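Local coordinates for oxidoreductase, 2OG-Fe(II) oxygenase family (PDB 6N1F), which probably acts as an iron-dependent oxidoreductase of the 2-oxoglutarate oxygenase family, holding one iron ion in its active site, at residues Asp157-Ile170 with Ser221-Arg235. Numbering follows the deposited sequence.
Sequences DAASNPDYEFSVVI and SLVYFYSRHNGANRR. With FE (Fe (III) ion), chain E.
The carbonyl oxygen of S160 is gripped from opposite faces of its plane: N233 ND2 donates to S160 O at 3.0 Å, R235 NE at 2.8 Å. They pin the C-terminal tail to the loop after the iron ligand D157, beside antiparallel strands of the family's double-stranded beta-helix fold, which pair directly through hydrogen-bonded F166/Y226, V168/Y224 and I170/L222. R235, long and bent at chi2 and chi3, brings its guanidinium edge to S160, while N233 stacks its amide on that of N161, planes 24° apart. Asparagine suits both places: OD1 accepts in an Asx turn and ND2 donates, N161 ND2 to D96 OD2 and N233 ND2 also to D96 O. S227 OG donates to D163 O at 2.8 Å from above the carbonyl plane, and the D163 carboxylate forms a salt bridge with R234, NH2 meeting OD1 at 2.9 Å. E165 and F166 both face Y226, a classic beta bulge. R228 NE reaches E165 OE1 at 2.7 Å in a salt bridge, a water donates to OE1 and D163 O, and Y136 OH bonds OE2. The flat Y164 ring is sandwiched between F225 CB, 3.7 Å from its centroid, and N161 CB. On the sheet's other side beta-branched V168, suited to a strand, presents CB to the Y224 ring face; Y224 takes the crowded position (chi1 53°), which turns its ring beside V168. D157, H155 and H209 form the two-histidine, one-carboxylate facial triad; D157 OD1 coordinates iron at 2.2 Å, while D157 OD2 meets the F225 edge at CE1, 3.3 Å away, carboxylate and ring planes perpendicular.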
# COMPACT_ATOMS: atom_id res chain seq x y z
N ASP A 157 2.76 9.52 -5.40
CA ASP A 157 2.04 8.50 -6.15
C ASP A 157 1.18 9.12 -7.23
O ASP A 157 1.03 8.54 -8.32
CB ASP A 157 1.18 7.66 -5.20
CG ASP A 157 2.01 6.70 -4.36
OD1 ASP A 157 3.13 6.34 -4.80
OD2 ASP A 157 1.53 6.31 -3.27
N ALA A 158 0.63 10.30 -6.97
CA ALA A 158 -0.16 11.00 -7.98
C ALA A 158 0.60 11.23 -9.28
O ALA A 158 -0.03 11.44 -10.32
CB ALA A 158 -0.64 12.34 -7.40
N ALA A 159 1.94 11.18 -9.25
CA ALA A 159 2.71 11.36 -10.48
C ALA A 159 2.49 10.21 -11.46
O ALA A 159 2.54 10.42 -12.68
CB ALA A 159 4.19 11.50 -10.16
N SER A 160 2.26 8.99 -10.96
CA SER A 160 1.95 7.87 -11.84
C SER A 160 0.54 7.99 -12.40
O SER A 160 0.28 7.62 -13.55
CB SER A 160 2.11 6.55 -11.10
OG SER A 160 3.46 6.36 -10.72
N ASN A 161 -0.39 8.51 -11.60
CA ASN A 161 -1.78 8.65 -11.99
C ASN A 161 -2.42 9.71 -11.11
O ASN A 161 -2.55 9.51 -9.89
CB ASN A 161 -2.51 7.30 -11.87
CG ASN A 161 -3.94 7.34 -12.39
OD1 ASN A 161 -4.62 8.37 -12.33
ND2 ASN A 161 -4.41 6.21 -12.91
N PRO A 162 -2.82 10.85 -11.67
CA PRO A 162 -3.35 11.95 -10.84
C PRO A 162 -4.66 11.62 -10.15
O PRO A 162 -5.12 12.43 -9.34
CB PRO A 162 -3.54 13.08 -11.85
CG PRO A 162 -3.79 12.38 -13.14
CD PRO A 162 -2.88 11.18 -13.11
N ASP A 163 -5.28 10.48 -10.45
CA ASP A 163 -6.56 10.12 -9.86
C ASP A 163 -6.43 9.14 -8.70
O ASP A 163 -7.45 8.74 -8.13
CB ASP A 163 -7.49 9.54 -10.93
CG ASP A 163 -7.79 10.53 -12.04
OD1 ASP A 163 -8.19 11.67 -11.74
OD2 ASP A 163 -7.60 10.17 -13.22
N TYR A 164 -5.22 8.73 -8.34
CA TYR A 164 -5.06 7.90 -7.15
C TYR A 164 -5.38 8.72 -5.91
O TYR A 164 -4.77 9.77 -5.69
CB TYR A 164 -3.63 7.37 -7.05
CG TYR A 164 -3.23 6.32 -8.04
CD1 TYR A 164 -4.17 5.65 -8.80
CD2 TYR A 164 -1.90 5.98 -8.19
CE1 TYR A 164 -3.78 4.68 -9.70
CE2 TYR A 164 -1.51 5.01 -9.08
CZ TYR A 164 -2.44 4.36 -9.83
OH TYR A 164 -2.02 3.40 -10.71
N GLU A 165 -6.33 8.25 -5.10
CA GLU A 165 -6.69 8.95 -3.86
C GLU A 165 -6.07 8.34 -2.62
O GLU A 165 -5.73 9.05 -1.68
CB GLU A 165 -8.20 8.97 -3.67
CG GLU A 165 -8.93 10.02 -4.43
CD GLU A 165 -10.39 10.01 -4.05
OE1 GLU A 165 -11.23 9.91 -4.96
OE2 GLU A 165 -10.67 10.07 -2.83
N PHE A 166 -5.96 7.02 -2.58
CA PHE A 166 -5.44 6.36 -1.40
C PHE A 166 -4.56 5.22 -1.85
O PHE A 166 -4.71 4.68 -2.95
CB PHE A 166 -6.54 5.81 -0.49
CG PHE A 166 -7.42 6.87 0.09
CD1 PHE A 166 -7.00 7.64 1.17
CD2 PHE A 166 -8.69 7.10 -0.43
CE1 PHE A 166 -7.82 8.62 1.70
CE2 PHE A 166 -9.51 8.07 0.09
CZ PHE A 166 -9.08 8.84 1.16
N SER A 167 -3.63 4.89 -0.98
CA SER A 167 -2.73 3.78 -1.15
C SER A 167 -2.89 2.87 0.06
O SER A 167 -3.12 3.35 1.17
CB SER A 167 -1.28 4.30 -1.26
OG SER A 167 -0.37 3.23 -1.26
N VAL A 168 -2.81 1.56 -0.17
CA VAL A 168 -2.90 0.56 0.89
C VAL A 168 -1.67 -0.33 0.79
O VAL A 168 -1.29 -0.74 -0.31
CB VAL A 168 -4.19 -0.29 0.80
CG1 VAL A 168 -4.22 -1.27 1.93
CG2 VAL A 168 -5.40 0.60 0.87
N VAL A 169 -1.05 -0.62 1.93
CA VAL A 169 0.18 -1.39 1.98
C VAL A 169 0.06 -2.42 3.08
O VAL A 169 -0.10 -2.07 4.25
CB VAL A 169 1.41 -0.51 2.23
CG1 VAL A 169 2.65 -1.35 2.13
CG2 VAL A 169 1.43 0.61 1.24
N ILE A 170 0.18 -3.69 2.71
CA ILE A 170 0.12 -4.81 3.63
C ILE A 170 1.53 -5.32 3.82
O ILE A 170 2.21 -5.64 2.84
CB ILE A 170 -0.77 -5.93 3.09
CG1 ILE A 170 -2.12 -5.36 2.67
CG2 ILE A 170 -0.93 -7.05 4.13
CD1 ILE A 170 -3.03 -6.43 2.12
N SER A 221 6.10 -6.24 0.79
CA SER A 221 4.83 -5.57 1.05
C SER A 221 3.94 -5.66 -0.17
O SER A 221 4.41 -5.57 -1.31
CB SER A 221 5.07 -4.10 1.43
OG SER A 221 5.74 -3.39 0.41
N LEU A 222 2.64 -5.83 0.06
CA LEU A 222 1.63 -5.74 -0.98
C LEU A 222 1.11 -4.31 -1.04
O LEU A 222 0.56 -3.80 -0.05
CB LEU A 222 0.48 -6.72 -0.71
CG LEU A 222 -0.45 -7.07 -1.86
CD1 LEU A 222 -1.33 -8.23 -1.43
CD2 LEU A 222 -1.32 -5.92 -2.28
N VAL A 223 1.22 -3.67 -2.20
CA VAL A 223 0.89 -2.27 -2.37
C VAL A 223 -0.22 -2.16 -3.41
O VAL A 223 -0.13 -2.77 -4.48
CB VAL A 223 2.12 -1.45 -2.80
CG1 VAL A 223 1.74 -0.02 -3.09
CG2 VAL A 223 3.19 -1.50 -1.72
N TYR A 224 -1.27 -1.40 -3.11
CA TYR A 224 -2.27 -1.15 -4.14
C TYR A 224 -2.87 0.24 -3.98
O TYR A 224 -2.74 0.88 -2.94
CB TYR A 224 -3.39 -2.21 -4.16
CG TYR A 224 -4.14 -2.54 -2.88
CD1 TYR A 224 -5.49 -2.21 -2.73
CD2 TYR A 224 -3.54 -3.27 -1.85
CE1 TYR A 224 -6.20 -2.55 -1.58
CE2 TYR A 224 -4.25 -3.61 -0.69
CZ TYR A 224 -5.57 -3.25 -0.56
OH TYR A 224 -6.23 -3.59 0.59
N PHE A 225 -3.54 0.67 -5.05
CA PHE A 225 -3.96 2.06 -5.20
C PHE A 225 -5.44 2.13 -5.55
O PHE A 225 -5.93 1.38 -6.39
CB PHE A 225 -3.10 2.74 -6.28
CG PHE A 225 -1.63 2.73 -5.97
CD1 PHE A 225 -1.04 3.80 -5.32
CD2 PHE A 225 -0.84 1.64 -6.30
CE1 PHE A 225 0.31 3.79 -5.02
CE2 PHE A 225 0.50 1.62 -6.01
CZ PHE A 225 1.08 2.70 -5.36
N TYR A 226 -6.13 3.05 -4.89
CA TYR A 226 -7.57 3.22 -5.02
C TYR A 226 -7.88 4.54 -5.73
O TYR A 226 -7.29 5.58 -5.41
CB TYR A 226 -8.25 3.24 -3.64
CG TYR A 226 -8.65 1.91 -3.05
CD1 TYR A 226 -9.69 1.17 -3.59
CD2 TYR A 226 -8.04 1.41 -1.90
CE1 TYR A 226 -10.10 -0.03 -3.04
CE2 TYR A 226 -8.44 0.20 -1.34
CZ TYR A 226 -9.47 -0.51 -1.91
OH TYR A 226 -9.87 -1.71 -1.38
N SER A 227 -8.81 4.48 -6.67
CA SER A 227 -9.32 5.66 -7.37
C SER A 227 -10.82 5.48 -7.57
O SER A 227 -11.31 4.36 -7.67
CB SER A 227 -8.63 5.85 -8.73
OG SER A 227 -9.17 6.94 -9.46
N ARG A 228 -11.55 6.60 -7.61
CA ARG A 228 -12.94 6.57 -8.05
C ARG A 228 -13.05 6.55 -9.57
O ARG A 228 -14.14 6.28 -10.09
CB ARG A 228 -13.72 7.76 -7.51
CG ARG A 228 -13.81 7.84 -6.00
CD ARG A 228 -14.43 9.16 -5.58
NE ARG A 228 -13.66 10.29 -6.09
CZ ARG A 228 -14.07 11.11 -7.06
NH1 ARG A 228 -15.25 10.95 -7.64
NH2 ARG A 228 -13.28 12.10 -7.45
N HIS A 229 -11.97 6.82 -10.28
CA HIS A 229 -11.98 6.79 -11.74
C HIS A 229 -11.55 5.41 -12.20
O HIS A 229 -10.50 4.91 -11.79
CB HIS A 229 -11.04 7.85 -12.31
CG HIS A 229 -11.03 7.92 -13.80
ND1 HIS A 229 -12.18 8.11 -14.54
CD2 HIS A 229 -10.02 7.85 -14.70
CE1 HIS A 229 -11.88 8.15 -15.83
NE2 HIS A 229 -10.57 7.99 -15.95
N ASN A 230 -12.36 4.79 -13.05
CA ASN A 230 -11.99 3.53 -13.66
C ASN A 230 -11.69 3.66 -15.15
O ASN A 230 -11.41 2.66 -15.81
CB ASN A 230 -13.07 2.48 -13.43
CG ASN A 230 -12.51 1.07 -13.31
OD1 ASN A 230 -11.36 0.87 -12.91
ND2 ASN A 230 -13.33 0.08 -13.66
N GLY A 231 -11.74 4.87 -15.70
CA GLY A 231 -11.33 5.08 -17.07
C GLY A 231 -9.81 5.06 -17.20
O GLY A 231 -9.07 4.64 -16.31
N ALA A 232 -9.35 5.55 -18.34
CA ALA A 232 -7.92 5.50 -18.62
C ALA A 232 -7.15 6.43 -17.69
O ALA A 232 -7.67 7.45 -17.22
CB ALA A 232 -7.64 5.85 -20.08
N ASN A 233 -5.90 6.06 -17.43
CA ASN A 233 -4.98 6.89 -16.65
C ASN A 233 -4.77 8.23 -17.33
O ASN A 233 -4.17 8.29 -18.41
CB ASN A 233 -3.65 6.15 -16.46
CG ASN A 233 -2.75 6.83 -15.45
OD1 ASN A 233 -2.80 8.04 -15.26
ND2 ASN A 233 -1.90 6.04 -14.79
N ARG A 234 -5.25 9.31 -16.72
CA ARG A 234 -5.09 10.60 -17.39
C ARG A 234 -3.65 11.13 -17.35
O ARG A 234 -3.44 12.27 -17.78
CB ARG A 234 -6.04 11.64 -16.79
CG ARG A 234 -7.50 11.43 -17.17
CD ARG A 234 -8.31 12.73 -17.05
NE ARG A 234 -7.98 13.52 -15.87
CZ ARG A 234 -8.23 13.14 -14.62
NH1 ARG A 234 -8.80 11.97 -14.40
NH2 ARG A 234 -7.89 13.91 -13.60
N ARG A 235 -2.66 10.39 -16.85
CA ARG A 235 -1.28 10.81 -17.02
C ARG A 235 -0.87 10.59 -18.47
O ARG A 235 -1.02 9.49 -19.01
CB ARG A 235 -0.36 10.04 -16.08
CG ARG A 235 0.99 10.72 -15.84
CD ARG A 235 2.13 9.80 -16.22
NE ARG A 235 1.93 8.45 -15.70
CZ ARG A 235 2.82 7.47 -15.81
NH1 ARG A 235 3.98 7.70 -16.41
NH2 ARG A 235 2.55 6.27 -15.31
FE FE E . 4.28 5.44 -3.19
O HOH W 1 -10.45 9.01 -7.51
O HOH W 2 5.79 3.79 -2.03